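Long-range contact in FdtA domain-containing protein (PDB 7N67), which probably acts as a 3,4-ketoisomerase on a dTDP-linked keto sugar, in the biosynthesis of an unusual formylated sugar: residues I81-D93 / L102-W116. Residues are numbered along the deposited sequence; the frame is centred on the assembly and turned at random.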
ATOM      1  N   ILE B  81      13.146  -3.782   7.858  1.00 26.82           N
ATOM      2  CA  ILE B  81      12.126  -4.550   7.089  1.00 25.75           C
ATOM      3  C   ILE B  81      11.256  -3.558   6.315  1.00 24.67           C
ATOM      4  O   ILE B  81      10.661  -2.692   6.968  1.00 21.27           O
ATOM      5  CB  ILE B  81      11.297  -5.393   8.061  1.00 25.97           C
ATOM      6  CG1 ILE B  81      12.219  -6.236   8.948  1.00 24.27           C
ATOM      7  CG2 ILE B  81      10.288  -6.230   7.291  1.00 27.83           C
ATOM      8  CD1 ILE B  81      11.533  -6.908  10.095  1.00 23.20           C
ATOM      9  N   MET B  82      11.243  -3.640   4.982  1.00 25.33           N
ATOM     10  CA  MET B  82      10.258  -2.898   4.144  1.00 26.33           C
ATOM     11  C   MET B  82       8.914  -3.609   4.230  1.00 25.95           C
ATOM     12  O   MET B  82       8.742  -4.635   3.557  1.00 24.20           O
ATOM     13  CB  MET B  82      10.666  -2.828   2.670  1.00 26.83           C
ATOM     14  CG  MET B  82      11.861  -1.944   2.442  1.00 28.14           C
ATOM     15  SD  MET B  82      11.620  -0.274   3.096  1.00 28.70           S
ATOM     16  CE  MET B  82      10.358   0.319   1.973  1.00 30.04           C
ATOM     17  N   MET B  83       7.985  -3.051   4.990  1.00 28.47           N
ATOM     18  CA  MET B  83       6.638  -3.652   5.136  1.00 34.66           C
ATOM     19  C   MET B  83       5.783  -3.340   3.902  1.00 31.25           C
ATOM     20  O   MET B  83       4.869  -4.115   3.631  1.00 33.83           O
ATOM     21  CB  MET B  83       5.935  -3.160   6.404  1.00 37.76           C
ATOM     22  CG  MET B  83       5.290  -4.296   7.141  1.00 45.64           C
ATOM     23  SD  MET B  83       5.874  -4.305   8.829  1.00 55.63           S
ATOM     24  CE  MET B  83       4.367  -3.783   9.639  1.00 65.75           C
ATOM     25  N   ASP B  84       6.036  -2.222   3.227  1.00 29.23           N
ATOM     26  CA  ASP B  84       5.272  -1.785   2.035  1.00 31.44           C
ATOM     27  C   ASP B  84       6.237  -1.154   1.031  1.00 30.64           C
ATOM     28  O   ASP B  84       7.018  -0.277   1.423  1.00 30.40           O
ATOM     29  CB  ASP B  84       4.148  -0.819   2.402  1.00 31.23           C
ATOM     30  CG  ASP B  84       3.021  -0.804   1.389  1.00 31.60           C
ATOM     31  OD1 ASP B  84       2.650  -1.875   0.971  1.00 31.20           O
ATOM     32  OD2 ASP B  84       2.520   0.287   1.041  1.00 37.81           O
ATOM     33  N   GLY B  85       6.184  -1.592  -0.223  1.00 29.81           N
ATOM     34  CA  GLY B  85       6.957  -0.956  -1.303  1.00 28.48           C
ATOM     35  C   GLY B  85       8.419  -1.304  -1.200  1.00 26.99           C
ATOM     36  O   GLY B  85       8.761  -2.347  -0.593  1.00 27.72           O
ATOM     37  N   SER B  86       9.263  -0.467  -1.784  1.00 25.36           N
ATOM     38  CA  SER B  86      10.701  -0.756  -1.952  1.00 25.84           C
ATOM     39  C   SER B  86      11.495   0.449  -1.497  1.00 28.68           C
ATOM     40  O   SER B  86      10.994   1.607  -1.603  1.00 28.11           O
ATOM     41  CB  SER B  86      11.043  -1.075  -3.395  1.00 26.30           C
ATOM     42  OG  SER B  86      10.866   0.065  -4.239  0.75 23.87           O
ATOM     43  N   CYS B  87      12.729   0.195  -1.105  1.00 31.12           N
ATOM     44  CA  CYS B  87      13.756   1.249  -1.132  1.00 33.31           C
ATOM     45  C   CYS B  87      15.133   0.624  -1.323  1.00 32.68           C
ATOM     46  O   CYS B  87      15.243  -0.612  -1.314  1.00 33.37           O
ATOM     47  CB  CYS B  87      13.639   2.133   0.100  1.00 36.78           C
ATOM     48  SG  CYS B  87      14.726   1.639   1.447  1.00 38.12           S
ATOM     49  N   GLU B  88      16.119   1.475  -1.588  1.00 31.87           N
ATOM     50  CA  GLU B  88      17.529   1.073  -1.751  1.00 32.09           C
ATOM     51  C   GLU B  88      18.291   1.470  -0.486  1.00 29.84           C
ATOM     52  O   GLU B  88      18.506   2.679  -0.281  1.00 27.75           O
ATOM     53  CB  GLU B  88      18.112   1.715  -3.007  1.00 32.36           C
ATOM     54  CG  GLU B  88      19.478   1.160  -3.336  1.00 34.90           C
ATOM     55  CD  GLU B  88      20.165   1.863  -4.486  1.00 37.70           C
ATOM     56  OE1 GLU B  88      21.407   1.751  -4.585  1.00 36.78           O
ATOM     57  OE2 GLU B  88      19.454   2.530  -5.265  1.00 40.87           O
ATOM     58  N   ILE B  89      18.690   0.483   0.316  1.00 31.36           N
ATOM     59  CA  ILE B  89      19.606   0.702   1.477  1.00 31.42           C
ATOM     60  C   ILE B  89      21.029   0.798   0.938  1.00 29.34           C
ATOM     61  O   ILE B  89      21.432  -0.128   0.233  1.00 30.26           O
ATOM     62  CB  ILE B  89      19.505  -0.399   2.550  1.00 31.71           C
ATOM     63  CG1 ILE B  89      18.058  -0.766   2.897  1.00 32.78           C
ATOM     64  CG2 ILE B  89      20.289   0.025   3.782  1.00 33.54           C
ATOM     65  CD1 ILE B  89      17.207   0.406   3.285  1.00 32.98           C
ATOM     66  N   VAL B  90      21.737   1.880   1.272  1.00 29.30           N
ATOM     67  CA  VAL B  90      23.167   2.094   0.899  1.00 29.53           C
ATOM     68  C   VAL B  90      23.997   2.117   2.184  1.00 28.04           C
ATOM     69  O   VAL B  90      23.773   2.995   3.039  1.00 26.89           O
ATOM     70  CB  VAL B  90      23.392   3.376   0.071  1.00 31.42           C
ATOM     71  CG1 VAL B  90      24.806   3.424  -0.488  1.00 29.65           C
ATOM     72  CG2 VAL B  90      22.377   3.524  -1.050  1.00 31.86           C
ATOM     73  N   LEU B  91      24.950   1.191   2.252  1.00 28.95           N
ATOM     74  CA  LEU B  91      25.761   0.828   3.435  1.00 29.71           C
ATOM     75  C   LEU B  91      27.224   1.167   3.150  1.00 31.61           C
ATOM     76  O   LEU B  91      27.738   0.835   2.059  1.00 31.50           O
ATOM     77  CB  LEU B  91      25.618  -0.673   3.690  1.00 30.38           C
ATOM     78  CG  LEU B  91      24.239  -1.147   4.139  1.00 32.06           C
ATOM     79  CD1 LEU B  91      24.309  -2.614   4.546  1.00 30.92           C
ATOM     80  CD2 LEU B  91      23.699  -0.280   5.278  1.00 32.30           C
ATOM     81  N   ASN B  92      27.883   1.780   4.118  1.00 30.48           N
ATOM     82  CA  ASN B  92      29.278   2.226   3.946  1.00 31.37           C
ATOM     83  C   ASN B  92      29.943   2.114   5.308  1.00 30.78           C
ATOM     84  O   ASN B  92      29.398   2.698   6.255  1.00 31.77           O
ATOM     85  CB  ASN B  92      29.327   3.635   3.353  1.00 32.16           C
ATOM     86  CG  ASN B  92      30.742   4.039   3.006  1.00 32.93           C
ATOM     87  OD1 ASN B  92      31.571   4.240   3.895  1.00 29.73           O
ATOM     88  ND2 ASN B  92      31.027   4.111   1.717  1.00 34.26           N
ATOM     89  N   ASP B  93      31.047   1.374   5.392  1.00 31.76           N
ATOM     90  CA  ASP B  93      31.842   1.250   6.633  1.00 33.58           C
ATOM     91  C   ASP B  93      33.178   1.970   6.425  1.00 33.63           C
ATOM     92  O   ASP B  93      34.119   1.672   7.151  1.00 32.52           O
ATOM     93  CB  ASP B  93      31.964  -0.215   7.047  1.00 33.28           C
ATOM     94  CG  ASP B  93      32.792  -1.052   6.103  1.00 35.58           C
ATOM     95  OD1 ASP B  93      32.879  -2.261   6.350  1.00 35.26           O
ATOM     96  OD2 ASP B  93      33.348  -0.481   5.132  1.00 41.10           O
ATOM     97  N   LEU B 102      15.599  -3.711  -0.663  1.00 30.38           N
ATOM     98  CA  LEU B 102      14.486  -4.347   0.068  1.00 28.68           C
ATOM     99  C   LEU B 102      13.188  -3.987  -0.659  1.00 30.29           C
ATOM    100  O   LEU B 102      12.893  -2.780  -0.780  1.00 28.50           O
ATOM    101  CB  LEU B 102      14.485  -3.846   1.508  1.00 26.46           C
ATOM    102  CG  LEU B 102      15.746  -4.131   2.318  1.00 26.53           C
ATOM    103  CD1 LEU B 102      15.610  -3.534   3.719  1.00 26.94           C
ATOM    104  CD2 LEU B 102      16.058  -5.619   2.389  1.00 24.77           C
ATOM    105  N   ASN B 103      12.459  -5.003  -1.137  1.00 30.75           N
ATOM    106  CA  ASN B 103      11.189  -4.825  -1.880  1.00 30.34           C
ATOM    107  C   ASN B 103      10.169  -5.892  -1.499  1.00 32.18           C
ATOM    108  O   ASN B 103       9.146  -5.958  -2.201  1.00 34.75           O
ATOM    109  CB  ASN B 103      11.408  -4.810  -3.393  1.00 31.81           C
ATOM    110  CG  ASN B 103      12.156  -6.011  -3.930  1.00 32.72           C
ATOM    111  OD1 ASN B 103      12.715  -5.944  -5.024  1.00 32.47           O
ATOM    112  ND2 ASN B 103      12.198  -7.094  -3.172  1.00 33.34           N
ATOM    113  N   ARG B 104      10.393  -6.682  -0.446  1.00 31.15           N
ATOM    114  CA  ARG B 104       9.360  -7.633   0.035  1.00 30.87           C
ATOM    115  C   ARG B 104       9.393  -7.677   1.553  1.00 30.47           C
ATOM    116  O   ARG B 104      10.415  -7.417   2.167  1.00 31.01           O
ATOM    117  CB  ARG B 104       9.494  -9.025  -0.596  1.00 33.99           C
ATOM    118  CG  ARG B 104      10.894  -9.624  -0.706  1.00 35.17           C
ATOM    119  CD  ARG B 104      10.874 -10.937  -1.491  1.00 36.20           C
ATOM    120  NE  ARG B 104       9.625 -11.699  -1.304  1.00 42.05           N
ATOM    121  CZ  ARG B 104       9.016 -12.496  -2.213  1.00 44.40           C
ATOM    122  NH1 ARG B 104       7.887 -13.109  -1.904  1.00 43.90           N
ATOM    123  NH2 ARG B 104       9.506 -12.675  -3.430  1.00 46.57           N
ATOM    124  N   PRO B 105       8.248  -7.959   2.201  1.00 31.01           N
ATOM    125  CA  PRO B 105       8.181  -8.025   3.661  1.00 29.39           C
ATOM    126  C   PRO B 105       8.828  -9.254   4.317  1.00 28.55           C
ATOM    127  O   PRO B 105       8.966  -9.218   5.534  1.00 29.34           O
ATOM    128  CB  PRO B 105       6.669  -8.031   3.935  1.00 31.12           C
ATOM    129  CG  PRO B 105       6.089  -8.685   2.709  1.00 33.57           C
ATOM    130  CD  PRO B 105       6.946  -8.188   1.562  1.00 32.62           C
ATOM    131  N   ASN B 106       9.233 -10.282   3.556  1.00 29.06           N
ATOM    132  CA  ASN B 106       9.771 -11.542   4.155  1.00 31.79           C
ATOM    133  C   ASN B 106      11.305 -11.558   4.188  1.00 34.66           C
ATOM    134  O   ASN B 106      11.873 -12.622   4.553  1.00 38.08           O
ATOM    135  CB  ASN B 106       9.246 -12.805   3.473  1.00 31.68           C
ATOM    136  CG  ASN B 106       9.723 -12.982   2.058  1.00 29.87           C
ATOM    137  OD1 ASN B 106      10.033 -12.024   1.369  1.00 35.69           O
ATOM    138  ND2 ASN B 106       9.764 -14.218   1.624  1.00 32.35           N
ATOM    139  N   ILE B 107      11.947 -10.438   3.853  1.00 33.39           N
ATOM    140  CA  ILE B 107      13.421 -10.268   3.930  1.00 34.63           C
ATOM    141  C   ILE B 107      13.670  -9.126   4.919  1.00 34.96           C
ATOM    142  O   ILE B 107      12.851  -8.203   4.979  1.00 39.59           O
ATOM    143  CB  ILE B 107      14.003 -10.054   2.511  1.00 37.88           C
ATOM    144  CG1 ILE B 107      13.978 -11.365   1.715  1.00 41.39           C
ATOM    145  CG2 ILE B 107      15.402  -9.465   2.550  1.00 37.88           C
ATOM    146  CD1 ILE B 107      14.196 -11.231   0.210  1.00 43.40           C
ATOM    147  N   GLY B 108      14.690  -9.262   5.753  1.00 31.30           N
ATOM    148  CA  GLY B 108      15.141  -8.213   6.673  1.00 30.78           C
ATOM    149  C   GLY B 108      16.614  -7.936   6.454  1.00 29.86           C
ATOM    150  O   GLY B 108      17.266  -8.756   5.776  1.00 32.80           O
ATOM    151  N   LEU B 109      17.127  -6.826   6.983  1.00 26.44           N
ATOM    152  CA  LEU B 109      18.552  -6.432   6.809  1.00 26.46           C
ATOM    153  C   LEU B 109      19.093  -6.047   8.180  1.00 26.16           C
ATOM    154  O   LEU B 109      18.640  -5.024   8.740  1.00 25.09           O
ATOM    155  CB  LEU B 109      18.690  -5.277   5.808  1.00 24.33           C
ATOM    156  CG  LEU B 109      20.082  -4.661   5.710  1.00 23.19           C
ATOM    157  CD1 LEU B 109      21.070  -5.675   5.168  1.00 23.78           C
ATOM    158  CD2 LEU B 109      20.078  -3.407   4.837  1.00 23.19           C
ATOM    159  N   PHE B 110      19.972  -6.887   8.713  1.00 26.55           N
ATOM    160  CA  PHE B 110      20.693  -6.593   9.961  1.00 29.00           C
ATOM    161  C   PHE B 110      21.804  -5.645   9.554  1.00 28.46           C
ATOM    162  O   PHE B 110      22.428  -5.943   8.530  1.00 26.69           O
ATOM    163  CB  PHE B 110      21.246  -7.855  10.619  1.00 31.76           C
ATOM    164  CG  PHE B 110      22.231  -7.587  11.727  1.00 32.35           C
ATOM    165  CD1 PHE B 110      23.594  -7.649  11.492  1.00 33.33           C
ATOM    166  CD2 PHE B 110      21.792  -7.251  12.997  1.00 32.99           C
ATOM    167  CE1 PHE B 110      24.493  -7.408  12.521  1.00 35.53           C
ATOM    168  CE2 PHE B 110      22.693  -7.014  14.020  1.00 34.00           C
ATOM    169  CZ  PHE B 110      24.043  -7.091  13.782  1.00 32.92           C
ATOM    170  N   ILE B 111      21.956  -4.555  10.302  1.00 28.12           N
ATOM    171  CA  ILE B 111      23.024  -3.534  10.159  1.00 30.06           C
ATOM    172  C   ILE B 111      23.737  -3.426  11.508  1.00 32.42           C
ATOM    173  O   ILE B 111      23.126  -2.915  12.461  1.00 33.82           O
ATOM    174  CB  ILE B 111      22.421  -2.193   9.711  1.00 30.51           C
ATOM    175  CG1 ILE B 111      21.712  -2.334   8.362  1.00 29.06           C
ATOM    176  CG2 ILE B 111      23.490  -1.106   9.703  1.00 31.11           C
ATOM    177  CD1 ILE B 111      20.956  -1.110   7.936  1.00 29.67           C
ATOM    178  N   GLY B 112      24.989  -3.875  11.568  1.00 34.40           N
ATOM    179  CA  GLY B 112      25.803  -3.871  12.795  1.00 35.11           C
ATOM    180  C   GLY B 112      26.378  -2.502  13.129  1.00 33.99           C
ATOM    181  O   GLY B 112      25.795  -1.464  12.749  1.00 29.69           O
ATOM    182  N   LYS B 113      27.507  -2.523  13.834  1.00 37.44           N
ATOM    183  CA  LYS B 113      28.132  -1.349  14.490  1.00 39.36           C
ATOM    184  C   LYS B 113      29.003  -0.591  13.491  1.00 38.81           C
ATOM    185  O   LYS B 113      29.491  -1.212  12.518  1.00 35.13           O
ATOM    186  CB  LYS B 113      28.993  -1.827  15.662  1.00 42.24           C
ATOM    187  CG  LYS B 113      28.220  -2.414  16.829  1.00 43.26           C
ATOM    188  CD  LYS B 113      29.081  -2.800  18.014  1.00 44.55           C
ATOM    189  CE  LYS B 113      28.215  -3.146  19.208  1.00 48.70           C
ATOM    190  NZ  LYS B 113      28.994  -3.763  20.305  1.00 49.78           N
ATOM    191  N   ASN B 114      29.229   0.696  13.749  1.00 37.47           N
ATOM    192  CA  ASN B 114      30.175   1.503  12.946  1.00 40.39           C
ATOM    193  C   ASN B 114      29.799   1.336  11.468  1.00 41.37           C
ATOM    194  O   ASN B 114      30.707   1.068  10.658  1.00 43.47           O
ATOM    195  CB  ASN B 114      31.628   1.081  13.210  1.00 40.17           C
ATOM    196  CG  ASN B 114      32.006   1.108  14.677  1.00 38.67           C
ATOM    197  OD1 ASN B 114      32.580   0.150  15.188  1.00 43.63           O
ATOM    198  ND2 ASN B 114      31.682   2.187  15.364  1.00 35.55           N
ATOM    199  N   MET B 115      28.500   1.441  11.154  1.00 41.04           N
ATOM    200  CA  MET B 115      27.952   1.366   9.774  1.00 38.94           C
ATOM    201  C   MET B 115      27.201   2.659   9.454  1.00 35.28           C
ATOM    202  O   MET B 115      26.201   2.947  10.121  1.00 40.56           O
ATOM    203  CB  MET B 115      26.993   0.183   9.625  1.00 44.46           C
ATOM    204  CG  MET B 115      27.685  -1.161   9.473  1.00 46.27           C
ATOM    205  SD  MET B 115      28.403  -1.421   7.833  1.00 47.80           S
ATOM    206  CE  MET B 115      26.931  -1.474   6.819  1.00 52.82           C
ATOM    207  N   TRP B 116      27.693   3.425   8.487  1.00 31.42           N
ATOM    208  CA  TRP B 116      26.946   4.532   7.845  1.00 29.46           C
ATOM    209  C   TRP B 116      25.895   3.907   6.939  1.00 29.20           C
ATOM    210  O   TRP B 116      26.217   2.874   6.287  1.00 26.15           O
ATOM    211  CB  TRP B 116      27.899   5.427   7.052  1.00 29.39           C
ATOM    212  CG  TRP B 116      27.247   6.603   6.394  1.00 26.73           C
ATOM    213  CD1 TRP B 116      26.737   6.648   5.133  1.00 26.65           C
ATOM    214  CD2 TRP B 116      27.059   7.914   6.955  1.00 26.05           C
ATOM    215  NE1 TRP B 116      26.225   7.892   4.875  1.00 27.79           N
ATOM    216  CE2 TRP B 116      26.407   8.690   5.977  1.00 26.53           C
ATOM    217  CE3 TRP B 116      27.353   8.499   8.187  1.00 26.50           C
ATOM    218  CZ2 TRP B 116      26.094  10.032   6.177  1.00 25.90           C
ATOM    219  CZ3 TRP B 116      27.029   9.823   8.392  1.00 27.61           C
ATOM    220  CH2 TRP B 116      26.398  10.575   7.402  1.00 27.10           C
TER
HETATM  221  O   HOH W   1      12.018  -6.179   3.726  1.00 34.85           O
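Ile89 and Leu109 run alongside each other, pointing opposite ways, between two facing strands, and CG2 of Ile89 lies 3.6 Å from CD2 of Leu109. The strands 87-92 and 107-111 run 21° from parallel with their axes 10.5 Å apart, too far for backbone pairing, and side chains such as Ile89, Leu91, Leu109 and Ile111 meet in the gap. Leu109 has CG anti to its backbone nitrogen (chi1 171°), which helps turn the CD2 branch onto CB, CG1 and CG2 of Ile89. Further along, Leu91 sends CD2 to CD1 of Ile111, 3.9 Å away, at an oblique angle. The chain of Met115 folds back on itself at its second and third torsions, which carries CE against Leu91, 3.5 Å from its CB, while SD rests by CB of Asp93. At the other end of the layer Leu102 touches both Met82, its CB 3.4 Å from Met82 CG, and Ile89, through its CD1.

Backbone pairs close both ends. Cys87 and Leu102 form an antiparallel hydrogen-bonded pair, Cys87 N reaching Leu102 O at 3.0 Å; Asn92 and Trp116 form another, Trp116 N lying 2.9 Å from Asn92 O. Where the chain turns its corner, one water accepts from Met82 N (2.9 Å); it also lies close to Arg104 O and Ile107 O, at distances short enough to leave the exact geometry doubtful.

Tyr25 and Ile100 extend the apolar layer around Leu91 and Leu109, and Trp116 sits near the dTDP-binding His71. Two facing antiparallel sheets with an aliphatic interior are characteristic of the cupin beta-barrel, consistent with the QdtA-like family.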